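Local structure of USG-1 protein homolog (Pseudomonas aeruginosa, 2HJS) at residues S130-L142 against L311-N325. The protein probably acts as an NAD(P)-dependent oxidoreductase on an aldehyde or oxo group, though its own reaction is not established. Numbering follows the deposited sequence.
Sequences SPCAVAAELCEVL and LWIVSDNVRKGAALN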
loop_
_atom_site.group_PDB
_atom_site.type_symbol
_atom_site.label_atom_id
_atom_site.label_comp_id
_atom_site.label_asym_id
_atom_site.label_seq_id
_atom_site.Cartn_x
_atom_site.Cartn_y
_atom_site.Cartn_z
ATOM N N SER A 130 17.941 8.072 16.998
ATOM C CA SER A 130 18.021 7.400 15.714
ATOM C C SER A 130 16.569 7.242 15.207
ATOM O O SER A 130 15.726 6.736 15.940
ATOM C CB SER A 130 18.763 6.074 15.880
ATOM O OG SER A 130 19.170 5.549 14.642
ATOM N N PRO A 131 16.275 7.669 13.951
ATOM C CA PRO A 131 14.900 7.741 13.418
ATOM C C PRO A 131 14.146 6.405 13.425
ATOM O O PRO A 131 14.760 5.324 13.447
ATOM C CB PRO A 131 15.086 8.216 11.959
ATOM C CG PRO A 131 16.472 8.748 11.894
ATOM C CD PRO A 131 17.278 8.062 12.944
ATOM N N CYS A 132 12.820 6.487 13.386
ATOM C CA CYS A 132 12.015 5.282 13.169
ATOM C C CYS A 132 12.394 4.679 11.808
ATOM O O CYS A 132 12.906 5.386 10.942
ATOM C CB CYS A 132 10.521 5.596 13.245
ATOM S SG CYS A 132 9.899 6.540 11.886
ATOM N N ALA A 133 12.186 3.376 11.649
ATOM C CA ALA A 133 12.608 2.662 10.460
ATOM C C ALA A 133 12.133 3.306 9.157
ATOM O O ALA A 133 12.925 3.460 8.206
ATOM C CB ALA A 133 12.149 1.191 10.514
ATOM N N VAL A 134 10.852 3.673 9.093
ATOM C CA VAL A 134 10.331 4.189 7.823
ATOM C C VAL A 134 11.024 5.495 7.416
ATOM O O VAL A 134 11.416 5.647 6.257
ATOM C CB VAL A 134 8.793 4.375 7.849
ATOM C CG1 VAL A 134 8.325 5.182 6.621
ATOM C CG2 VAL A 134 8.115 3.010 7.868
ATOM N N ALA A 135 11.167 6.428 8.358
ATOM C CA ALA A 135 11.841 7.680 8.080
ATOM C C ALA A 135 13.316 7.429 7.713
ATOM O O ALA A 135 13.865 8.103 6.828
ATOM C CB ALA A 135 11.767 8.601 9.284
ATOM N N ALA A 136 13.943 6.464 8.380
ATOM C CA ALA A 136 15.363 6.158 8.120
ATOM C C ALA A 136 15.547 5.654 6.722
ATOM O O ALA A 136 16.484 6.057 6.042
ATOM C CB ALA A 136 15.909 5.118 9.135
ATOM N N GLU A 137 14.640 4.782 6.286
ATOM C CA GLU A 137 14.735 4.155 4.957
ATOM C C GLU A 137 14.368 5.127 3.828
ATOM O O GLU A 137 15.014 5.154 2.788
ATOM C CB GLU A 137 13.901 2.867 4.905
ATOM C CG GLU A 137 14.387 1.846 5.938
ATOM C CD GLU A 137 13.266 0.995 6.559
ATOM O OE1 GLU A 137 12.055 1.234 6.272
ATOM O OE2 GLU A 137 13.618 0.080 7.348
ATOM N N LEU A 138 13.334 5.934 4.037
ATOM C CA LEU A 138 13.031 7.006 3.107
ATOM C C LEU A 138 14.265 7.911 2.919
ATOM O O LEU A 138 14.700 8.150 1.785
ATOM C CB LEU A 138 11.865 7.851 3.612
ATOM C CG LEU A 138 11.371 8.951 2.659
ATOM C CD1 LEU A 138 10.915 8.373 1.318
ATOM C CD2 LEU A 138 10.238 9.784 3.296
ATOM N N CYS A 139 14.812 8.410 4.032
ATOM C CA CYS A 139 15.854 9.450 3.970
ATOM C C CYS A 139 17.153 8.923 3.424
ATOM O O CYS A 139 17.868 9.641 2.731
ATOM C CB CYS A 139 16.080 10.115 5.339
ATOM S SG CYS A 139 14.682 11.151 5.820
ATOM N N GLU A 140 17.444 7.667 3.724
ATOM C CA GLU A 140 18.637 7.042 3.213
ATOM C C GLU A 140 18.634 7.019 1.688
ATOM O O GLU A 140 19.677 7.161 1.070
ATOM C CB GLU A 140 18.760 5.607 3.750
ATOM C CG GLU A 140 19.783 4.761 3.019
ATOM C CD GLU A 140 19.801 3.319 3.511
ATOM O OE1 GLU A 140 18.752 2.868 4.042
ATOM O OE2 GLU A 140 20.858 2.642 3.368
ATOM N N VAL A 141 17.459 6.816 1.096
ATOM C CA VAL A 141 17.325 6.730 -0.348
ATOM C C VAL A 141 17.258 8.126 -0.972
ATOM O O VAL A 141 17.869 8.370 -2.002
ATOM C CB VAL A 141 16.074 5.894 -0.732
ATOM C CG1 VAL A 141 15.769 6.006 -2.247
ATOM C CG2 VAL A 141 16.282 4.437 -0.300
ATOM N N LEU A 142 16.537 9.038 -0.336
ATOM C CA LEU A 142 16.386 10.403 -0.853
ATOM C C LEU A 142 17.635 11.272 -0.766
ATOM O O LEU A 142 17.900 12.060 -1.678
ATOM C CB LEU A 142 15.284 11.120 -0.101
ATOM C CG LEU A 142 13.909 11.153 -0.742
ATOM C CD1 LEU A 142 13.550 9.868 -1.473
ATOM C CD2 LEU A 142 12.916 11.465 0.364
ATOM N N LEU A 311 9.588 5.701 -6.824
ATOM C CA LEU A 311 10.545 4.740 -6.298
ATOM C C LEU A 311 9.751 3.740 -5.465
ATOM O O LEU A 311 8.768 4.108 -4.851
ATOM C CB LEU A 311 11.548 5.413 -5.331
ATOM C CG LEU A 311 12.280 6.699 -5.707
ATOM C CD1 LEU A 311 12.918 7.219 -4.445
ATOM C CD2 LEU A 311 13.364 6.388 -6.715
ATOM N N TRP A 312 10.235 2.501 -5.400
ATOM C CA TRP A 312 9.706 1.495 -4.486
ATOM C C TRP A 312 10.870 1.051 -3.622
ATOM O O TRP A 312 11.929 0.744 -4.130
ATOM C CB TRP A 312 9.120 0.335 -5.283
ATOM C CG TRP A 312 8.885 -0.974 -4.535
ATOM C CD1 TRP A 312 9.734 -2.070 -4.497
ATOM C CD2 TRP A 312 7.717 -1.349 -3.777
ATOM N NE1 TRP A 312 9.153 -3.079 -3.757
ATOM C CE2 TRP A 312 7.927 -2.664 -3.303
ATOM C CE3 TRP A 312 6.521 -0.694 -3.440
ATOM C CZ2 TRP A 312 6.968 -3.356 -2.546
ATOM C CZ3 TRP A 312 5.573 -1.377 -2.671
ATOM C CH2 TRP A 312 5.807 -2.704 -2.244
ATOM N N ILE A 313 10.683 1.082 -2.307
ATOM C CA ILE A 313 11.772 0.844 -1.366
ATOM C C ILE A 313 11.376 -0.300 -0.435
ATOM O O ILE A 313 10.264 -0.319 0.089
ATOM C CB ILE A 313 12.056 2.115 -0.517
ATOM C CG1 ILE A 313 12.328 3.331 -1.418
ATOM C CG2 ILE A 313 13.212 1.845 0.482
ATOM C CD1 ILE A 313 12.374 4.666 -0.656
ATOM N N VAL A 314 12.254 -1.281 -0.256
ATOM C CA VAL A 314 11.985 -2.293 0.763
ATOM C C VAL A 314 13.198 -2.450 1.642
ATOM O O VAL A 314 14.337 -2.425 1.171
ATOM C CB VAL A 314 11.464 -3.683 0.203
ATOM C CG1 VAL A 314 10.056 -3.537 -0.527
ATOM C CG2 VAL A 314 12.479 -4.386 -0.666
ATOM N N SER A 315 12.946 -2.590 2.932
ATOM C CA SER A 315 14.025 -2.682 3.913
ATOM C C SER A 315 13.554 -3.452 5.133
ATOM O O SER A 315 12.345 -3.471 5.450
ATOM C CB SER A 315 14.425 -1.276 4.362
ATOM O OG SER A 315 15.757 -1.283 4.884
ATOM N N ASP A 316 14.511 -4.066 5.810
ATOM C CA ASP A 316 14.282 -4.736 7.081
ATOM C C ASP A 316 14.164 -3.666 8.185
ATOM O O ASP A 316 15.165 -3.079 8.620
ATOM C CB ASP A 316 15.430 -5.729 7.357
ATOM C CG ASP A 316 15.205 -6.567 8.602
ATOM O OD1 ASP A 316 14.480 -6.101 9.525
ATOM O OD2 ASP A 316 15.773 -7.689 8.664
ATOM N N ASN A 317 12.925 -3.398 8.610
ATOM C CA ASN A 317 12.655 -2.384 9.625
ATOM C C ASN A 317 13.371 -2.647 10.951
ATOM O O ASN A 317 13.783 -1.719 11.627
ATOM C CB ASN A 317 11.140 -2.246 9.851
ATOM C CG ASN A 317 10.484 -3.559 10.233
ATOM O OD1 ASN A 317 10.635 -4.580 9.548
ATOM N ND2 ASN A 317 9.772 -3.545 11.355
ATOM N N VAL A 318 13.550 -3.910 11.309
ATOM C CA VAL A 318 14.213 -4.237 12.565
ATOM C C VAL A 318 15.749 -4.130 12.498
ATOM O O VAL A 318 16.362 -3.347 13.235
ATOM C CB VAL A 318 13.761 -5.612 13.082
ATOM C CG1 VAL A 318 14.589 -6.038 14.316
ATOM C CG2 VAL A 318 12.255 -5.561 13.424
ATOM N N ARG A 319 16.348 -4.920 11.610
ATOM C CA ARG A 319 17.795 -5.007 11.469
ATOM C C ARG A 319 18.385 -3.731 10.857
ATOM O O ARG A 319 19.390 -3.229 11.356
ATOM C CB ARG A 319 18.159 -6.201 10.594
ATOM C CG ARG A 319 19.675 -6.399 10.425
ATOM C CD ARG A 319 19.977 -7.406 9.324
ATOM N NE ARG A 319 21.413 -7.491 9.047
ATOM C CZ ARG A 319 22.289 -8.228 9.742
ATOM N NH1 ARG A 319 21.883 -8.968 10.765
ATOM N NH2 ARG A 319 23.581 -8.221 9.411
ATOM N N LYS A 320 17.770 -3.236 9.771
ATOM C CA LYS A 320 18.333 -2.128 9.005
ATOM C C LYS A 320 17.805 -0.743 9.433
ATOM O O LYS A 320 18.566 0.066 9.933
ATOM C CB LYS A 320 18.144 -2.334 7.489
ATOM C CG LYS A 320 18.517 -1.088 6.641
ATOM C CD LYS A 320 20.025 -0.700 6.858
ATOM C CE LYS A 320 20.490 0.418 5.927
ATOM N NZ LYS A 320 20.604 0.035 4.487
ATOM N N GLY A 321 16.515 -0.472 9.240
ATOM C CA GLY A 321 15.969 0.859 9.505
ATOM C C GLY A 321 16.260 1.319 10.920
ATOM O O GLY A 321 16.784 2.415 11.117
ATOM N N ALA A 322 15.981 0.464 11.901
ATOM C CA ALA A 322 16.235 0.801 13.299
ATOM C C ALA A 322 17.677 0.471 13.734
ATOM O O ALA A 322 18.493 1.394 13.933
ATOM C CB ALA A 322 15.232 0.115 14.200
ATOM N N ALA A 323 17.991 -0.820 13.871
ATOM C CA ALA A 323 19.232 -1.259 14.549
ATOM C C ALA A 323 20.556 -0.882 13.870
ATOM O O ALA A 323 21.467 -0.351 14.522
ATOM C CB ALA A 323 19.198 -2.788 14.843
ATOM N N LEU A 324 20.702 -1.205 12.585
ATOM C CA LEU A 324 21.971 -0.913 11.910
ATOM C C LEU A 324 22.206 0.590 11.842
ATOM O O LEU A 324 23.314 1.038 12.082
ATOM C CB LEU A 324 22.051 -1.545 10.517
ATOM C CG LEU A 324 23.392 -1.327 9.807
ATOM C CD1 LEU A 324 24.557 -1.939 10.613
ATOM C CD2 LEU A 324 23.321 -1.928 8.420
ATOM N N ASN A 325 21.174 1.382 11.566
ATOM C CA ASN A 325 21.382 2.839 11.576
ATOM C C ASN A 325 21.885 3.358 12.936
ATOM O O ASN A 325 22.770 4.225 12.998
ATOM C CB ASN A 325 20.115 3.585 11.131
ATOM C CG ASN A 325 19.903 3.526 9.628
ATOM O OD1 ASN A 325 20.840 3.748 8.853
ATOM N ND2 ASN A 325 18.653 3.241 9.200
HETATM O O HOH W 1 20.772 6.947 12.755
HETATM O O HOH W 2 17.252 4.510 13.110
HETATM O O HOH W 3 17.882 3.411 6.504
#
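E140 and K320 approach from opposite directions to form the salt bridge of this buried contact: NZ of K320 meets OE2 of E140 at 2.8 Å, on the syn lone pair beside the other carboxylate oxygen. The glutamate is nearly straight, with CG anti to its backbone N (chi1 166°), whereas the lysine folds at chi2 and chi4 to bring its ammonium round to the helix 133-142. T294 joins both charges, its OG1 hydrogen-bonded to E140 OE1 and K320 NZ, and the lysine also bonds to D292 O. A water donates to E140 OE1 and accepts from ND2 of N325. That same ND2 gives a nearly straight bond (168°) to G321 O, 2.8 Å away, so both N-H groups of ND2 are used, and the CB of A136 lies 3.3 Å from ND2. E137, bent at chi2, lays its carboxylate against the CB of S315 and the backbone of G321, with OE2 3.3 Å from G321 CA. A133 and G321 bring their CA atoms to 3.9 Å, and the methyl of A133 rests on N317, 3.6 Å from its CB; the small residues allow the helix axes to cross at 83° only 8.0 Å apart. Farther along, V141 meets I313 tip to tip, CG2 to CD1 at 3.9 Å, while L311 reaches CG1 of V141 through CD1. At the other end, a water within hydrogen-bonding distance of S130 OG, P131 O and G321 O bridges the loop to helix 317-325. Helix 133-142 thus packs across one face of the mixed sheet of the dimerisation domain through strand 311-315, just after strand 127-129 at the edge of the Rossmann-type domain that probably binds NAD(P), as in the aspartate-semialdehyde dehydrogenase family.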